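Local atomic coordinates of HydG protein (Carboxydothermus hydrogenoformans, PDB entry 4RTB), a protein that is a radical SAM maturase of [FeFe]-hydrogenase that carries a [4Fe-4S] cluster and probably makes the CO and cyanide ligands of the hydrogenase active site. Residues 96-101 with 377-382; 387-392 with 424-429. All coordinates share one frame; numbering follows the deposited sequence.

Interaction 1: 96-101 with 377-382; sequences IVLFAP and EIVEVL
L98 and L382 meet tip to tip, from a strand and a helix that run antiparallel, and this meeting is the heart of the contact. The fork of L98 divides the work. Its CD2 lies 4.1 Å from L382 CD1, while L98 CD1 turns to the helix turn before, 4.1 Å from I378 CD1 and 4.2 Å from V379 CG2. With CG set beside the backbone N and anti to the carbonyl carbon (chi1 -56°), L98 extends straight from the strand, so both methyls are delivered to the helix. L382 uses one branch twice: its CD1 also meets I96 CG2 at 3.8 Å, and here the two side chains cross at about a right angle instead of meeting end on. That methyl is thus shared by two strand residues set two positions apart.

The arrangement is a worked example of how a beta/alpha barrel is clothed. Strand 95-105 belongs to the parallel sheet of the radical SAM fold, and helix 375-384 packs on its outer side; the axes of 96-101 and 377-382 pass 11.8 Å apart, at 175°. M344, on the neighbouring strand 343-345, touches both L98 and I378, and R333 of helix 330-339 lies against I378 and L382.

Every pair across the contact is aliphatic, carbon against carbon, and all five touching residues are buried. Adhesion therefore probably comes from excluded water and fitted methyls, which implies that shape, more than direction, determines how helix and strand sit together.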
# COMPACT_ATOMS: atom_id res chain seq x y z
N ILE A 96 1.99 -8.30 -10.01
CA ILE A 96 2.38 -7.25 -9.08
C ILE A 96 2.18 -5.88 -9.73
O ILE A 96 2.68 -5.63 -10.83
CB ILE A 96 3.84 -7.43 -8.60
CG1 ILE A 96 4.27 -6.25 -7.73
CG2 ILE A 96 4.78 -7.62 -9.79
CD1 ILE A 96 3.59 -6.21 -6.39
N VAL A 97 1.44 -5.01 -9.06
CA VAL A 97 1.11 -3.71 -9.63
C VAL A 97 2.13 -2.66 -9.20
O VAL A 97 2.50 -2.58 -8.02
CB VAL A 97 -0.30 -3.26 -9.21
CG1 VAL A 97 -0.67 -1.98 -9.93
CG2 VAL A 97 -1.30 -4.35 -9.51
N LEU A 98 2.59 -1.86 -10.15
CA LEU A 98 3.61 -0.86 -9.87
C LEU A 98 3.07 0.57 -9.97
O LEU A 98 2.29 0.90 -10.87
CB LEU A 98 4.80 -1.02 -10.82
CG LEU A 98 5.48 -2.39 -10.85
CD1 LEU A 98 6.80 -2.31 -11.61
CD2 LEU A 98 5.71 -2.93 -9.44
N PHE A 99 3.47 1.40 -9.02
CA PHE A 99 3.11 2.81 -9.02
C PHE A 99 4.27 3.65 -8.52
O PHE A 99 5.21 3.14 -7.90
CB PHE A 99 1.87 3.05 -8.15
CG PHE A 99 2.14 2.95 -6.67
CD1 PHE A 99 2.16 1.72 -6.04
CD2 PHE A 99 2.35 4.10 -5.91
CE1 PHE A 99 2.41 1.63 -4.68
CE2 PHE A 99 2.60 4.01 -4.56
CZ PHE A 99 2.63 2.77 -3.94
N ALA A 100 4.20 4.95 -8.78
CA ALA A 100 5.20 5.89 -8.29
C ALA A 100 4.55 7.00 -7.48
O ALA A 100 3.55 7.59 -7.91
CB ALA A 100 5.99 6.46 -9.45
N PRO A 101 5.09 7.28 -6.29
CA PRO A 101 4.58 8.35 -5.44
C PRO A 101 5.08 9.72 -5.89
O PRO A 101 6.28 9.90 -6.10
CB PRO A 101 5.12 8.00 -4.06
CG PRO A 101 6.37 7.25 -4.34
CD PRO A 101 6.16 6.50 -5.62
N GLU A 377 15.29 -1.79 -14.35
CA GLU A 377 16.03 -2.77 -13.57
C GLU A 377 15.11 -3.66 -12.75
O GLU A 377 15.18 -4.89 -12.83
CB GLU A 377 17.04 -2.07 -12.66
CG GLU A 377 18.42 -1.90 -13.27
CD GLU A 377 19.28 -0.90 -12.53
OE1 GLU A 377 19.24 -0.87 -11.28
OE2 GLU A 377 19.99 -0.12 -13.21
N ILE A 378 14.24 -3.04 -11.95
CA ILE A 378 13.37 -3.80 -11.07
C ILE A 378 12.33 -4.58 -11.87
O ILE A 378 11.82 -5.59 -11.40
CB ILE A 378 12.66 -2.90 -10.03
CG1 ILE A 378 11.23 -2.56 -10.44
CG2 ILE A 378 13.47 -1.63 -9.77
CD1 ILE A 378 10.18 -3.20 -9.56
N VAL A 379 12.01 -4.11 -13.08
CA VAL A 379 11.11 -4.85 -13.95
C VAL A 379 11.81 -6.10 -14.46
O VAL A 379 11.21 -7.18 -14.53
CB VAL A 379 10.63 -4.00 -15.15
CG1 VAL A 379 10.01 -4.87 -16.22
CG2 VAL A 379 9.64 -2.94 -14.68
N GLU A 380 13.09 -5.95 -14.80
CA GLU A 380 13.94 -7.07 -15.17
C GLU A 380 13.95 -8.11 -14.06
O GLU A 380 13.65 -9.29 -14.28
CB GLU A 380 15.36 -6.56 -15.45
CG GLU A 380 16.09 -7.26 -16.58
CD GLU A 380 17.35 -6.50 -16.98
OE1 GLU A 380 17.60 -5.42 -16.40
OE2 GLU A 380 18.08 -6.98 -17.87
N VAL A 381 14.30 -7.67 -12.85
CA VAL A 381 14.35 -8.56 -11.69
C VAL A 381 13.01 -9.25 -11.46
O VAL A 381 12.97 -10.46 -11.25
CB VAL A 381 14.75 -7.80 -10.42
CG1 VAL A 381 14.82 -8.75 -9.23
CG2 VAL A 381 16.09 -7.10 -10.62
N LEU A 382 11.92 -8.49 -11.51
CA LEU A 382 10.59 -9.05 -11.32
C LEU A 382 10.29 -10.13 -12.36
O LEU A 382 9.76 -11.19 -12.03
CB LEU A 382 9.51 -7.96 -11.40
CG LEU A 382 9.34 -7.07 -10.17
CD1 LEU A 382 8.21 -6.08 -10.39
CD2 LEU A 382 9.09 -7.91 -8.94

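Interaction 2: 387-392 with 424-429; sequences FLPSFC and FSFVEY
S425 OG is gripped by two partners, one in its own helix and one across the contact. It gives its proton to the carbonyl oxygen of A422, one turn earlier, and it accepts a weak but fairly straight bond from the backbone N of F391, 3.2 Å long with an angle of 163° at the hydrogen. The neighbouring hydroxyl, S390 OG, is held elsewhere, by the carbonyl of I96.

Around this polar point the contact is aromatic. The planes of F391 and Y429 differ by 21°, their centroids are 5.0 Å apart, and a large lateral offset leaves little of one ring above the other. F391 CZ sits over a face of Y429, and F391 CE1 comes 3.5 Å from Y429 CB.

The contact illustrates how a later helix is fastened to a barrel sheet: strand 388-390 runs parallel beside strand 95-105, and segment 424-429 crosses 388-390 at 79°, axes 7.2 Å apart.

F426 carries its CG anti to the backbone N, which brings the ring beneath P389. P389 rests on one face of it in a CH-pi contact, P389 CD standing 4.2 Å from the F426 centroid, while F391 CE1 lies at the ring's edge, 4.3 Å from F426 CD2. L388 CD2 touches F426 CB, 4.0 Å away. An alanine here is likely to leave P389 without its aromatic partner and open a gap toward V379 and I383, which F426 also touches. Beyond S390 the strand has ended, and C392 sets its CB against that of S425.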
# COMPACT_ATOMS: atom_id res chain seq x y z
N PHE A 387 7.42 -13.00 -12.01
CA PHE A 387 6.29 -12.12 -11.71
C PHE A 387 5.81 -11.32 -12.92
O PHE A 387 6.57 -11.06 -13.85
CB PHE A 387 6.67 -11.16 -10.57
CG PHE A 387 6.85 -11.83 -9.24
CD1 PHE A 387 7.87 -11.44 -8.39
CD2 PHE A 387 6.00 -12.85 -8.84
CE1 PHE A 387 8.04 -12.06 -7.16
CE2 PHE A 387 6.16 -13.47 -7.61
CZ PHE A 387 7.19 -13.07 -6.77
N LEU A 388 4.54 -10.93 -12.89
CA LEU A 388 3.93 -10.15 -13.96
C LEU A 388 3.72 -8.70 -13.51
O LEU A 388 2.80 -8.41 -12.73
CB LEU A 388 2.59 -10.77 -14.38
CG LEU A 388 2.04 -10.58 -15.80
CD1 LEU A 388 0.54 -10.35 -15.75
CD2 LEU A 388 2.74 -9.46 -16.56
N PRO A 389 4.57 -7.79 -13.99
CA PRO A 389 4.45 -6.36 -13.68
C PRO A 389 3.27 -5.75 -14.41
O PRO A 389 3.06 -6.04 -15.58
CB PRO A 389 5.77 -5.77 -14.19
CG PRO A 389 6.68 -6.95 -14.42
CD PRO A 389 5.77 -8.07 -14.80
N SER A 390 2.51 -4.90 -13.72
CA SER A 390 1.31 -4.32 -14.31
C SER A 390 1.21 -2.82 -14.04
O SER A 390 1.84 -2.30 -13.13
CB SER A 390 0.06 -5.03 -13.80
OG SER A 390 0.42 -6.07 -12.91
N PHE A 391 0.40 -2.16 -14.86
CA PHE A 391 0.22 -0.72 -14.77
C PHE A 391 -1.22 -0.39 -15.17
O PHE A 391 -1.44 0.38 -16.12
CB PHE A 391 1.21 0.02 -15.69
CG PHE A 391 2.62 -0.51 -15.63
CD1 PHE A 391 3.03 -1.52 -16.48
CD2 PHE A 391 3.53 0.02 -14.73
CE1 PHE A 391 4.33 -2.00 -16.43
CE2 PHE A 391 4.83 -0.45 -14.68
CZ PHE A 391 5.23 -1.47 -15.53
N CYS A 392 -2.19 -0.96 -14.46
CA CYS A 392 -3.58 -0.94 -14.92
C CYS A 392 -4.61 -0.50 -13.89
O CYS A 392 -5.50 0.31 -14.20
CB CYS A 392 -3.97 -2.33 -15.43
SG CYS A 392 -3.85 -3.63 -14.18
N PHE A 424 -1.79 -6.85 -21.01
CA PHE A 424 -1.71 -5.78 -22.00
C PHE A 424 -1.12 -4.49 -21.44
O PHE A 424 -0.53 -3.72 -22.19
CB PHE A 424 -3.09 -5.52 -22.60
CG PHE A 424 -3.47 -6.53 -23.64
CD1 PHE A 424 -2.85 -6.51 -24.88
CD2 PHE A 424 -4.41 -7.50 -23.38
CE1 PHE A 424 -3.18 -7.44 -25.84
CE2 PHE A 424 -4.75 -8.44 -24.33
CZ PHE A 424 -4.13 -8.41 -25.57
N SER A 425 -1.28 -4.25 -20.15
CA SER A 425 -0.61 -3.11 -19.54
C SER A 425 0.90 -3.31 -19.66
O SER A 425 1.64 -2.38 -20.03
CB SER A 425 -1.03 -2.93 -18.08
OG SER A 425 -0.60 -4.02 -17.27
N PHE A 426 1.35 -4.52 -19.37
CA PHE A 426 2.77 -4.85 -19.48
C PHE A 426 3.22 -4.81 -20.94
O PHE A 426 4.36 -4.44 -21.24
CB PHE A 426 3.06 -6.21 -18.87
CG PHE A 426 4.52 -6.56 -18.82
CD1 PHE A 426 5.00 -7.67 -19.50
CD2 PHE A 426 5.41 -5.77 -18.11
CE1 PHE A 426 6.35 -7.99 -19.47
CE2 PHE A 426 6.76 -6.09 -18.07
CZ PHE A 426 7.23 -7.20 -18.75
N VAL A 427 2.34 -5.21 -21.85
CA VAL A 427 2.62 -5.12 -23.28
C VAL A 427 2.90 -3.67 -23.65
O VAL A 427 3.90 -3.37 -24.30
CB VAL A 427 1.45 -5.67 -24.14
CG1 VAL A 427 1.65 -5.31 -25.61
CG2 VAL A 427 1.31 -7.17 -23.99
N GLU A 428 2.02 -2.78 -23.21
CA GLU A 428 2.17 -1.35 -23.48
C GLU A 428 3.46 -0.81 -22.91
O GLU A 428 4.15 -0.00 -23.55
CB GLU A 428 0.98 -0.57 -22.93
CG GLU A 428 1.10 0.93 -23.16
CD GLU A 428 -0.25 1.62 -23.16
OE1 GLU A 428 -1.26 0.94 -22.89
OE2 GLU A 428 -0.30 2.83 -23.45
N TYR A 429 3.80 -1.25 -21.70
CA TYR A 429 5.07 -0.87 -21.10
C TYR A 429 6.23 -1.28 -22.00
O TYR A 429 7.11 -0.46 -22.30
CB TYR A 429 5.25 -1.49 -19.72
CG TYR A 429 6.63 -1.24 -19.15
CD1 TYR A 429 7.63 -2.19 -19.24
CD2 TYR A 429 6.93 -0.03 -18.53
CE1 TYR A 429 8.89 -1.95 -18.72
CE2 TYR A 429 8.18 0.22 -18.02
CZ TYR A 429 9.16 -0.75 -18.11
OH TYR A 429 10.41 -0.51 -17.60

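Both contacts are buried, and both reach the same part of the sheet, since strands 95-105 and 388-390 are neighbours in it. Interaction 1 lies deeper, its centre about 14 Å from the chain centre against about 18 Å for interaction 2, where S425 and C392 are partly exposed. Their chemistry differs as well: purely aliphatic beneath helix 375-384, aromatic with one weak polar bond beneath helix 419-432. A short connection joins helix 375-384 to strand 388-390, and L382 O probably accepts a bond from F387 N at 3.0 Å. Side chains join them too: L98 CB lies 3.9 Å from F391 CE2, and V379 CG2 lies equally far from Y429 OH.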